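Local coordinates for uncharacterized protein (Bacteroides ovatus CL02T12C04, PDB 6PTM), which probably cleaves carrageenan chains from their ends as an exo-acting glycoside hydrolase of family 42, at residues A59-S64 with A137-E142; K86-E89 with A94-K97; K562-F567 with N679-A684. One frame throughout, in Å; residues are numbered along the deposited sequence.

Contact 1: residues A59-S64 with A137-E142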
ATOM      1  N   ALA A  59      -2.717  -4.450 -36.963  1.00 26.11           N
ATOM      2  CA  ALA A  59      -3.006  -5.634 -37.817  1.00 24.34           C
ATOM      3  C   ALA A  59      -1.725  -5.995 -38.566  1.00 24.20           C
ATOM      4  O   ALA A  59      -1.371  -7.180 -38.547  1.00 28.79           O
ATOM      5  CB  ALA A  59      -4.183  -5.383 -38.739  1.00 24.67           C
ATOM      6  N   LYS A  60      -1.019  -5.004 -39.121  1.00 25.45           N
ATOM      7  CA  LYS A  60       0.257  -5.218 -39.850  1.00 27.11           C
ATOM      8  C   LYS A  60       1.325  -5.801 -38.907  1.00 28.49           C
ATOM      9  O   LYS A  60       1.874  -6.862 -39.253  1.00 26.77           O
ATOM     10  CB  LYS A  60       0.711  -3.919 -40.512  1.00 30.91           C
ATOM     11  CG  LYS A  60       1.770  -4.089 -41.592  1.00 33.79           C
ATOM     12  CD  LYS A  60       2.135  -2.776 -42.270  1.00 37.71           C
ATOM     13  CE  LYS A  60       3.096  -2.967 -43.419  1.00 41.04           C
ATOM     14  NZ  LYS A  60       3.831  -1.718 -43.717  1.00 44.84           N
ATOM     15  N   ALA A  61       1.607  -5.192 -37.745  1.00 24.36           N
ATOM     16  CA  ALA A  61       2.602  -5.748 -36.776  1.00 24.80           C
ATOM     17  C   ALA A  61       2.277  -7.202 -36.379  1.00 24.58           C
ATOM     18  O   ALA A  61       3.202  -8.024 -36.328  1.00 23.94           O
ATOM     19  CB  ALA A  61       2.688  -4.885 -35.541  1.00 24.57           C
ATOM     20  N   LYS A  62       1.014  -7.500 -36.075  1.00 27.34           N
ATOM     21  CA  LYS A  62       0.513  -8.863 -35.743  1.00 30.78           C
ATOM     22  C   LYS A  62       0.920  -9.884 -36.803  1.00 34.57           C
ATOM     23  O   LYS A  62       1.345 -10.993 -36.400  1.00 33.45           O
ATOM     24  CB  LYS A  62      -1.013  -8.905 -35.633  1.00 31.24           C
ATOM     25  CG  LYS A  62      -1.495  -9.044 -34.209  1.00 31.48           C
ATOM     26  CD  LYS A  62      -2.970  -9.276 -34.052  1.00 32.09           C
ATOM     27  CE  LYS A  62      -3.452  -8.808 -32.695  1.00 31.04           C
ATOM     28  NZ  LYS A  62      -2.646  -9.419 -31.604  1.00 32.79           N
ATOM     29  N   LYS A  63       0.753  -9.537 -38.087  1.00 39.02           N
ATOM     30  CA  LYS A  63       1.146 -10.378 -39.252  1.00 38.68           C
ATOM     31  C   LYS A  63       2.626 -10.758 -39.086  1.00 38.52           C
ATOM     32  O   LYS A  63       2.971 -11.891 -39.381  1.00 36.76           O
ATOM     33  CB  LYS A  63       0.843  -9.671 -40.588  1.00 36.35           C
ATOM     34  N   SER A  64       3.480  -9.867 -38.585  1.00 37.08           N
ATOM     35  CA  SER A  64       4.936 -10.123 -38.437  1.00 34.30           C
ATOM     36  C   SER A  64       5.262 -10.897 -37.158  1.00 32.58           C
ATOM     37  O   SER A  64       6.463 -11.025 -36.867  1.00 37.84           O
ATOM     38  CB  SER A  64       5.689  -8.840 -38.468  1.00 36.08           C
ATOM     39  OG  SER A  64       5.124  -8.009 -39.466  1.00 42.77           O
ATOM     40  N   ALA A 137       8.826   1.717 -34.771  1.00 21.14           N
ATOM     41  CA  ALA A 137      10.213   1.440 -34.353  1.00 19.96           C
ATOM     42  C   ALA A 137      10.386  -0.052 -34.062  1.00 20.41           C
ATOM     43  O   ALA A 137      11.452  -0.607 -34.401  1.00 21.99           O
ATOM     44  CB  ALA A 137      10.568   2.298 -33.155  1.00 19.37           C
ATOM     45  N   VAL A 138       9.425  -0.655 -33.362  1.00 19.34           N
ATOM     46  CA  VAL A 138       9.468  -2.105 -33.066  1.00 20.26           C
ATOM     47  C   VAL A 138       9.439  -2.878 -34.398  1.00 21.64           C
ATOM     48  O   VAL A 138      10.237  -3.811 -34.549  1.00 20.98           O
ATOM     49  CB  VAL A 138       8.338  -2.542 -32.129  1.00 20.16           C
ATOM     50  CG1 VAL A 138       8.276  -4.052 -32.047  1.00 20.99           C
ATOM     51  CG2 VAL A 138       8.491  -1.926 -30.734  1.00 20.72           C
ATOM     52  N   MET A 139       8.589  -2.501 -35.340  1.00 21.36           N
ATOM     53  CA  MET A 139       8.479  -3.246 -36.620  1.00 23.38           C
ATOM     54  C   MET A 139       9.788  -3.121 -37.405  1.00 23.04           C
ATOM     55  O   MET A 139      10.132  -4.069 -38.072  1.00 24.55           O
ATOM     56  CB  MET A 139       7.295  -2.761 -37.449  1.00 24.84           C
ATOM     57  CG  MET A 139       5.988  -3.068 -36.770  1.00 25.81           C
ATOM     58  SD  MET A 139       4.678  -2.040 -37.408  1.00 31.89           S
ATOM     59  CE  MET A 139       4.441  -2.878 -38.978  1.00 28.59           C
ATOM     60  N   ARG A 140      10.537  -2.037 -37.249  1.00 23.86           N
ATOM     61  CA  ARG A 140      11.809  -1.807 -37.984  1.00 25.57           C
ATOM     62  C   ARG A 140      13.014  -2.358 -37.242  1.00 24.33           C
ATOM     63  O   ARG A 140      14.100  -2.051 -37.665  1.00 27.21           O
ATOM     64  CB  ARG A 140      12.038  -0.313 -38.187  1.00 26.99           C
ATOM     65  CG  ARG A 140      11.020   0.278 -39.148  1.00 31.05           C
ATOM     66  CD  ARG A 140      11.101   1.787 -39.308  1.00 33.39           C
ATOM     67  NE  ARG A 140       9.807   2.118 -39.885  1.00 38.81           N
ATOM     68  CZ  ARG A 140       9.528   2.121 -41.194  1.00 40.69           C
ATOM     69  NH1 ARG A 140      10.475   1.870 -42.087  1.00 42.97           N
ATOM     70  NH2 ARG A 140       8.304   2.404 -41.607  1.00 37.55           N
ATOM     71  N   GLY A 141      12.838  -3.018 -36.112  1.00 21.75           N
ATOM     72  CA  GLY A 141      13.961  -3.605 -35.371  1.00 21.32           C
ATOM     73  C   GLY A 141      14.764  -2.576 -34.606  1.00 22.53           C
ATOM     74  O   GLY A 141      15.861  -2.940 -34.174  1.00 22.91           O
ATOM     75  N   GLU A 142      14.239  -1.366 -34.377  1.00 21.19           N
ATOM     76  CA  GLU A 142      14.989  -0.247 -33.746  1.00 21.06           C
ATOM     77  C   GLU A 142      14.814  -0.252 -32.217  1.00 21.43           C
ATOM     78  O   GLU A 142      15.637   0.354 -31.557  1.00 19.93           O
ATOM     79  CB  GLU A 142      14.512   1.096 -34.284  1.00 23.11           C
ATOM     80  CG  GLU A 142      14.830   1.318 -35.742  1.00 24.41           C
ATOM     81  CD  GLU A 142      13.995   2.429 -36.374  1.00 29.22           C
ATOM     82  OE1 GLU A 142      13.078   2.984 -35.690  1.00 25.89           O
ATOM     83  OE2 GLU A 142      14.222   2.715 -37.570  1.00 34.97           O
TER
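Met139 reaches out from the last turn of helix 109-139 and lies against Ala61 and Lys60 at the end of helix 44-63, a compact case of a thioether packing across two helix ends. Its CB already points toward the neighbouring helix, and CG, anti to the carbonyl carbon (chi1 -66°), continues in that direction to come 4.0 Å from Ala61 CB. The same alanine carbon meets the next atom too, with Met139 SD 3.9 Å from Ala61 CB. Chi2 is extended, but at chi3 (75°) the chain bends and swings Met139 CE away from Ala61 CB. There Met139 CE touches backbone and side chain together: it is 3.9 Å from Ala61 N and equally close to Lys60 CG, with Lys60 CD at 4.0 Å from the same CE. The extended Lys60 chain crosses the methionine at about a right angle and offers its aliphatic part. The contact is thus purely van der Waals, and it buries a modest 135 Å².

Both helices finish here. Ser64 OG makes a weak bond back to Lys60 O, while beyond Met139 the chain turns at Gly141, whose positive phi allows Glu142 N to bond Ala137 O at 2.9 Å and Gly141 N to bond Val138 O. Ile66, in the loop after helix 44-63, also packs on Met139 and Val138, and Thr68 on Ala61. Met139 therefore lies within a Schellman motif, the classic C-terminal cap of an alpha-helix, in a cluster that joins the C-terminal ends of two helices in the N-terminal helical region.

Contact 2: residues K86-E89 with A94-K97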
ATOM      1  N   LYS A  86     -17.708  12.015 -26.091  1.00 22.33           N
ATOM      2  CA  LYS A  86     -19.007  12.282 -26.768  1.00 24.11           C
ATOM      3  C   LYS A  86     -20.074  12.495 -25.690  1.00 23.41           C
ATOM      4  O   LYS A  86     -20.813  13.461 -25.778  1.00 24.45           O
ATOM      5  CB  LYS A  86     -19.387  11.131 -27.713  1.00 27.47           C
ATOM      6  CG  LYS A  86     -20.548  11.425 -28.656  1.00 32.47           C
ATOM      7  CD  LYS A  86     -20.447  12.805 -29.281  1.00 34.89           C
ATOM      8  CE  LYS A  86     -20.858  12.881 -30.729  1.00 41.94           C
ATOM      9  NZ  LYS A  86     -19.904  13.746 -31.464  1.00 44.73           N
ATOM     10  N   TRP A  87     -20.135  11.638 -24.676  1.00 22.77           N
ATOM     11  CA  TRP A  87     -21.001  11.890 -23.502  1.00 22.55           C
ATOM     12  C   TRP A  87     -20.671  13.260 -22.916  1.00 23.26           C
ATOM     13  O   TRP A  87     -21.604  14.054 -22.738  1.00 24.02           O
ATOM     14  CB  TRP A  87     -20.889  10.802 -22.445  1.00 23.62           C
ATOM     15  CG  TRP A  87     -22.000  10.907 -21.459  1.00 22.64           C
ATOM     16  CD1 TRP A  87     -23.236  10.344 -21.565  1.00 23.10           C
ATOM     17  CD2 TRP A  87     -22.008  11.692 -20.254  1.00 23.49           C
ATOM     18  NE1 TRP A  87     -23.998  10.685 -20.480  1.00 22.95           N
ATOM     19  CE2 TRP A  87     -23.277  11.516 -19.660  1.00 23.71           C
ATOM     20  CE3 TRP A  87     -21.069  12.502 -19.613  1.00 24.35           C
ATOM     21  CZ2 TRP A  87     -23.625  12.119 -18.450  1.00 24.47           C
ATOM     22  CZ3 TRP A  87     -21.397  13.073 -18.405  1.00 25.80           C
ATOM     23  CH2 TRP A  87     -22.668  12.895 -17.841  1.00 25.70           C
ATOM     24  N   ASP A  88     -19.398  13.582 -22.723  1.00 20.37           N
ATOM     25  CA  ASP A  88     -19.044  14.858 -22.067  1.00 21.93           C
ATOM     26  C   ASP A  88     -19.570  16.019 -22.936  1.00 23.93           C
ATOM     27  O   ASP A  88     -20.103  16.997 -22.390  1.00 24.06           O
ATOM     28  CB  ASP A  88     -17.548  14.949 -21.735  1.00 22.94           C
ATOM     29  CG  ASP A  88     -17.052  13.909 -20.730  1.00 23.34           C
ATOM     30  OD1 ASP A  88     -17.845  13.547 -19.839  1.00 25.20           O
ATOM     31  OD2 ASP A  88     -15.861  13.466 -20.839  1.00 22.06           O
ATOM     32  N   GLU A  89     -19.375  15.939 -24.239  1.00 25.67           N
ATOM     33  CA  GLU A  89     -19.765  17.005 -25.198  1.00 28.64           C
ATOM     34  C   GLU A  89     -21.280  17.216 -25.097  1.00 28.60           C
ATOM     35  O   GLU A  89     -21.694  18.345 -25.187  1.00 25.84           O
ATOM     36  CB  GLU A  89     -19.323  16.597 -26.603  1.00 30.70           C
ATOM     37  CG  GLU A  89     -19.618  17.611 -27.685  1.00 35.57           C
ATOM     38  CD  GLU A  89     -19.561  16.972 -29.062  1.00 40.33           C
ATOM     39  OE1 GLU A  89     -18.713  16.083 -29.297  1.00 38.19           O
ATOM     40  OE2 GLU A  89     -20.402  17.322 -29.890  1.00 52.70           O
ATOM     41  N   ALA A  94     -23.953  18.520 -16.696  1.00 28.18           N
ATOM     42  CA  ALA A  94     -23.577  17.461 -15.730  1.00 30.98           C
ATOM     43  C   ALA A  94     -22.112  17.662 -15.323  1.00 28.60           C
ATOM     44  O   ALA A  94     -21.848  17.590 -14.123  1.00 29.86           O
ATOM     45  CB  ALA A  94     -23.884  16.087 -16.275  1.00 29.81           C
ATOM     46  N   ASN A  95     -21.204  18.032 -16.243  1.00 27.50           N
ATOM     47  CA  ASN A  95     -19.765  18.184 -15.890  1.00 27.06           C
ATOM     48  C   ASN A  95     -19.516  19.491 -15.147  1.00 28.49           C
ATOM     49  O   ASN A  95     -18.526  19.531 -14.366  1.00 29.66           O
ATOM     50  CB  ASN A  95     -18.828  17.973 -17.090  1.00 27.90           C
ATOM     51  CG  ASN A  95     -18.795  16.504 -17.462  1.00 25.87           C
ATOM     52  OD1 ASN A  95     -18.805  15.647 -16.580  1.00 24.87           O
ATOM     53  ND2 ASN A  95     -18.843  16.200 -18.745  1.00 24.07           N
ATOM     54  N   VAL A  96     -20.354  20.519 -15.356  1.00 29.72           N
ATOM     55  CA  VAL A  96     -20.208  21.797 -14.596  1.00 30.22           C
ATOM     56  C   VAL A  96     -20.367  21.421 -13.115  1.00 30.51           C
ATOM     57  O   VAL A  96     -19.540  21.877 -12.268  1.00 33.44           O
ATOM     58  CB  VAL A  96     -21.209  22.895 -15.032  1.00 29.13           C
ATOM     59  CG1 VAL A  96     -21.146  24.096 -14.085  1.00 31.30           C
ATOM     60  CG2 VAL A  96     -20.987  23.362 -16.468  1.00 26.62           C
ATOM     61  N   LYS A  97     -21.420  20.649 -12.828  1.00 34.87           N
ATOM     62  CA  LYS A  97     -21.761  20.132 -11.473  1.00 36.07           C
ATOM     63  C   LYS A  97     -20.577  19.292 -10.982  1.00 33.92           C
ATOM     64  O   LYS A  97     -19.999  19.649  -9.928  1.00 29.79           O
ATOM     65  CB  LYS A  97     -23.069  19.341 -11.522  1.00 37.89           C
ATOM     66  CG  LYS A  97     -24.303  20.187 -11.785  1.00 43.83           C
ATOM     67  CD  LYS A  97     -25.604  19.467 -11.486  1.00 49.65           C
ATOM     68  CE  LYS A  97     -26.846  20.219 -11.920  1.00 52.09           C
ATOM     69  NZ  LYS A  97     -27.241  19.853 -13.302  1.00 60.50           N
TER
HETATM   70  O   HOH W   1     -17.793  13.312 -17.200  1.00 20.25           O
HETATM   71  O   HOH W   2     -18.185  18.356 -20.540  1.00 22.46           O
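Asp88 and Asn95 are brought together by matching first torsions, each CG anti to its carbonyl carbon (chi1 -63° and -72°), which send carboxylate and amide toward each other between helices 69-90 and 92-100. Trp87 takes the other course: its CG lies anti to the backbone N, and the ring reaches Ala94, with Trp87 CH2 3.8 Å from Ala94 CB.

The polar link is a noticeably bent hydrogen bond from Asn95 ND2 to Asp88 OD1, 3.0 Å long. The donor comes from above the carboxylate, 48° out of its plane, and the two side chains cross at about a right angle. Two waters complete the pairing. One donates to both Asp88 OD1 and Asn95 OD1, 2.6 Å from each; the second accepts from Asn95 ND2 and donates to Asp88 O.

Asp88 OD2 meanwhile forms a salt bridge with Arg511, with Glu120 close by, and Asn98 ND2 donates to Asn95 OD1. Both ends of the buried amide are therefore engaged, which fixes its flip: nitrogen faces the aspartate and oxygen takes the donors. Arg511 would favour the ionised carboxylate, while the nearby Glu120 would tend to oppose it, so the salt bridge probably offsets the crowding of two acids.

Contact 3: residues K562-F567 with N679-A684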
ATOM      1  N   LYS A 562      17.255  -6.926   2.932  1.00 14.67           N
ATOM      2  CA  LYS A 562      17.154  -5.618   3.617  1.00 15.73           C
ATOM      3  C   LYS A 562      18.211  -5.592   4.732  1.00 14.88           C
ATOM      4  O   LYS A 562      17.945  -6.017   5.864  1.00 13.84           O
ATOM      5  CB  LYS A 562      15.733  -5.437   4.160  1.00 16.29           C
ATOM      6  CG  LYS A 562      14.592  -5.528   3.153  1.00 17.25           C
ATOM      7  CD  LYS A 562      13.257  -5.257   3.823  1.00 18.68           C
ATOM      8  CE  LYS A 562      12.004  -5.660   3.056  1.00 19.93           C
ATOM      9  NZ  LYS A 562      11.923  -5.044   1.717  1.00 19.72           N
ATOM     10  N   PRO A 563      19.466  -5.169   4.457  1.00 14.41           N
ATOM     11  CA  PRO A 563      20.546  -5.425   5.411  1.00 15.04           C
ATOM     12  C   PRO A 563      20.604  -4.481   6.618  1.00 15.44           C
ATOM     13  O   PRO A 563      21.425  -4.669   7.507  1.00 14.64           O
ATOM     14  CB  PRO A 563      21.788  -5.229   4.536  1.00 15.71           C
ATOM     15  CG  PRO A 563      21.356  -4.158   3.550  1.00 15.70           C
ATOM     16  CD  PRO A 563      19.943  -4.578   3.199  1.00 14.27           C
ATOM     17  N   LEU A 564      19.824  -3.419   6.583  1.00 15.09           N
ATOM     18  CA  LEU A 564      19.717  -2.484   7.711  1.00 15.24           C
ATOM     19  C   LEU A 564      18.253  -2.484   8.129  1.00 16.17           C
ATOM     20  O   LEU A 564      17.349  -2.263   7.239  1.00 15.92           O
ATOM     21  CB  LEU A 564      20.214  -1.101   7.294  1.00 15.79           C
ATOM     22  CG  LEU A 564      21.696  -1.022   6.933  1.00 16.28           C
ATOM     23  CD1 LEU A 564      22.012   0.330   6.321  1.00 17.91           C
ATOM     24  CD2 LEU A 564      22.575  -1.272   8.153  1.00 17.37           C
ATOM     25  N   ARG A 565      18.027  -2.744   9.413  1.00 14.54           N
ATOM     26  CA  ARG A 565      16.664  -2.744  10.004  1.00 14.49           C
ATOM     27  C   ARG A 565      16.554  -1.628  11.029  1.00 14.24           C
ATOM     28  O   ARG A 565      17.331  -1.613  12.002  1.00 14.77           O
ATOM     29  CB  ARG A 565      16.365  -4.103  10.631  1.00 13.76           C
ATOM     30  CG  ARG A 565      16.433  -5.247   9.641  1.00 15.03           C
ATOM     31  CD  ARG A 565      15.648  -5.005   8.358  1.00 15.03           C
ATOM     32  NE  ARG A 565      15.662  -6.245   7.597  1.00 14.73           N
ATOM     33  CZ  ARG A 565      14.755  -7.213   7.703  1.00 14.67           C
ATOM     34  NH1 ARG A 565      13.687  -7.094   8.485  1.00 15.94           N
ATOM     35  NH2 ARG A 565      14.862  -8.273   6.934  1.00 14.83           N
ATOM     36  N   ILE A 566      15.592  -0.741  10.832  1.00 14.22           N
ATOM     37  CA  ILE A 566      15.298   0.338  11.803  1.00 14.93           C
ATOM     38  C   ILE A 566      14.418  -0.274  12.870  1.00 14.91           C
ATOM     39  O   ILE A 566      13.347  -0.762  12.495  1.00 14.08           O
ATOM     40  CB  ILE A 566      14.624   1.510  11.090  1.00 15.69           C
ATOM     41  CG1 ILE A 566      15.576   2.134  10.077  1.00 16.35           C
ATOM     42  CG2 ILE A 566      14.091   2.544  12.055  1.00 16.02           C
ATOM     43  CD1 ILE A 566      14.883   3.089   9.187  1.00 16.86           C
ATOM     44  N   PHE A 567      14.807  -0.172  14.139  1.00 15.49           N
ATOM     45  CA  PHE A 567      13.988  -0.695  15.261  1.00 14.84           C
ATOM     46  C   PHE A 567      12.710   0.123  15.445  1.00 14.00           C
ATOM     47  O   PHE A 567      12.754   1.359  15.483  1.00 14.09           O
ATOM     48  CB  PHE A 567      14.749  -0.750  16.580  1.00 16.23           C
ATOM     49  CG  PHE A 567      14.070  -1.670  17.553  1.00 16.28           C
ATOM     50  CD1 PHE A 567      13.254  -1.169  18.547  1.00 16.14           C
ATOM     51  CD2 PHE A 567      14.161  -3.042  17.388  1.00 16.53           C
ATOM     52  CE1 PHE A 567      12.600  -2.040  19.406  1.00 17.53           C
ATOM     53  CE2 PHE A 567      13.456  -3.909  18.210  1.00 15.47           C
ATOM     54  CZ  PHE A 567      12.706  -3.401  19.237  1.00 16.06           C
ATOM     55  N   ASN A 679      26.853   6.490   8.907  1.00 28.70           N
ATOM     56  CA  ASN A 679      28.254   6.047   8.654  1.00 27.31           C
ATOM     57  C   ASN A 679      28.455   4.668   9.276  1.00 24.62           C
ATOM     58  O   ASN A 679      28.996   3.760   8.607  1.00 19.62           O
ATOM     59  CB  ASN A 679      29.300   7.026   9.197  1.00 33.43           C
ATOM     60  CG  ASN A 679      29.271   8.348   8.470  1.00 38.43           C
ATOM     61  OD1 ASN A 679      28.689   8.452   7.391  1.00 43.28           O
ATOM     62  ND2 ASN A 679      29.853   9.374   9.075  1.00 43.92           N
ATOM     63  N   GLU A 680      28.037   4.477  10.526  1.00 25.56           N
ATOM     64  CA  GLU A 680      28.225   3.143  11.163  1.00 26.25           C
ATOM     65  C   GLU A 680      27.358   2.093  10.430  1.00 22.74           C
ATOM     66  O   GLU A 680      27.843   0.982  10.175  1.00 21.00           O
ATOM     67  CB  GLU A 680      27.964   3.266  12.664  1.00 27.92           C
ATOM     68  CG  GLU A 680      28.975   4.175  13.342  1.00 29.90           C
ATOM     69  CD  GLU A 680      30.366   3.576  13.464  1.00 31.80           C
ATOM     70  OE1 GLU A 680      30.541   2.409  13.118  1.00 32.73           O
ATOM     71  OE2 GLU A 680      31.268   4.292  13.897  1.00 36.37           O
ATOM     72  N   ALA A 681      26.128   2.430  10.046  1.00 21.79           N
ATOM     73  CA  ALA A 681      25.218   1.464   9.359  1.00 23.63           C
ATOM     74  C   ALA A 681      25.877   0.960   8.067  1.00 20.71           C
ATOM     75  O   ALA A 681      25.951  -0.264   7.845  1.00 20.26           O
ATOM     76  CB  ALA A 681      23.869   2.092   9.088  1.00 21.90           C
ATOM     77  N   LEU A 682      26.374   1.872   7.236  1.00 24.70           N
ATOM     78  CA  LEU A 682      26.972   1.482   5.933  1.00 23.48           C
ATOM     79  C   LEU A 682      28.294   0.726   6.177  1.00 23.95           C
ATOM     80  O   LEU A 682      28.569  -0.224   5.422  1.00 21.77           O
ATOM     81  CB  LEU A 682      27.121   2.721   5.051  1.00 24.36           C
ATOM     82  CG  LEU A 682      25.800   3.372   4.629  1.00 25.49           C
ATOM     83  CD1 LEU A 682      26.069   4.523   3.665  1.00 26.50           C
ATOM     84  CD2 LEU A 682      24.867   2.373   3.964  1.00 25.04           C
ATOM     85  N   ALA A 683      29.048   1.034   7.237  1.00 21.36           N
ATOM     86  CA  ALA A 683      30.291   0.285   7.547  1.00 22.40           C
ATOM     87  C   ALA A 683      29.936  -1.178   7.847  1.00 22.22           C
ATOM     88  O   ALA A 683      30.659  -2.102   7.398  1.00 21.74           O
ATOM     89  CB  ALA A 683      31.016   0.944   8.703  1.00 23.75           C
ATOM     90  N   ALA A 684      28.851  -1.400   8.602  1.00 22.73           N
ATOM     91  CA  ALA A 684      28.401  -2.747   9.012  1.00 21.43           C
ATOM     92  C   ALA A 684      28.039  -3.505   7.741  1.00 22.13           C
ATOM     93  O   ALA A 684      28.253  -4.731   7.661  1.00 21.82           O
ATOM     94  CB  ALA A 684      27.239  -2.673   9.987  1.00 22.00           C
TER
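Leu564 is the residue of strand 564-567 that meets Ala681 and Leu682 of helix 674-687, and the residues around it place this packing at the start of the strand. Lys562 comes first, and its carbonyl O folds back on what follows: Arg565 NE donates to Lys562 O at 2.9 Å, with a nearly straight N-H...O angle of 160° and the oxygen lying at the edge of the guanidinium group, in its plane. Pro563 leads the chain into the strand and makes a backbone hydrogen bond with Asp613.

At Leu564 the side chain is directed toward the helix, CG anti to the carbonyl carbon (chi1 -64°), and both its methyls come up to one small side chain from the same side. Leu564 CD2 is 3.7 Å from Ala681 CB, and Leu564 CD1 is 3.8 Å from that same carbon. Leu564 CD2 is also 3.5 Å from Ala681 O, so the leucine meets the helix backbone as well as the alanine methyl. Further out, Leu564 CD1 lies 4.2 Å from Leu682 CD2; Leu682 starts away from the strand, yet its branched tip returns to it.

Arg565 serves the other face, where it touches Ser459 of helix 448-460 and its NH1 bonds Phe599 O. Ile566 returns to the face of Leu564 and packs on Ile597 and Val616, and Phe567 lies against Ile615 and Val617. Leucine on alanine is thus helix-on-sheet packing in an alpha/beta domain whose five parallel strands, in order 2-1-3-4-5, match a flavodoxin-like fold.

Contacts 1 and 2 belong to one helical region: along the chain 86-89 with 94-97 is nested inside the loop closed by 59-64 with 137-142. Even so their centres lie about 38 Å apart, because long helices run between them. Contact 3 opens only after both have closed. Its centre is about 48 Å from that of contact 1 and about 54 Å from that of contact 2, which lies on the opposite side of the chain's centre. No two contacts touch; the closest atoms of contacts 1 and 2 are still about 25 Å apart. The three thus illustrate packing at two sites in the helical region and one in the alpha/beta domain; the structure is the apo form, and no ligand relates them.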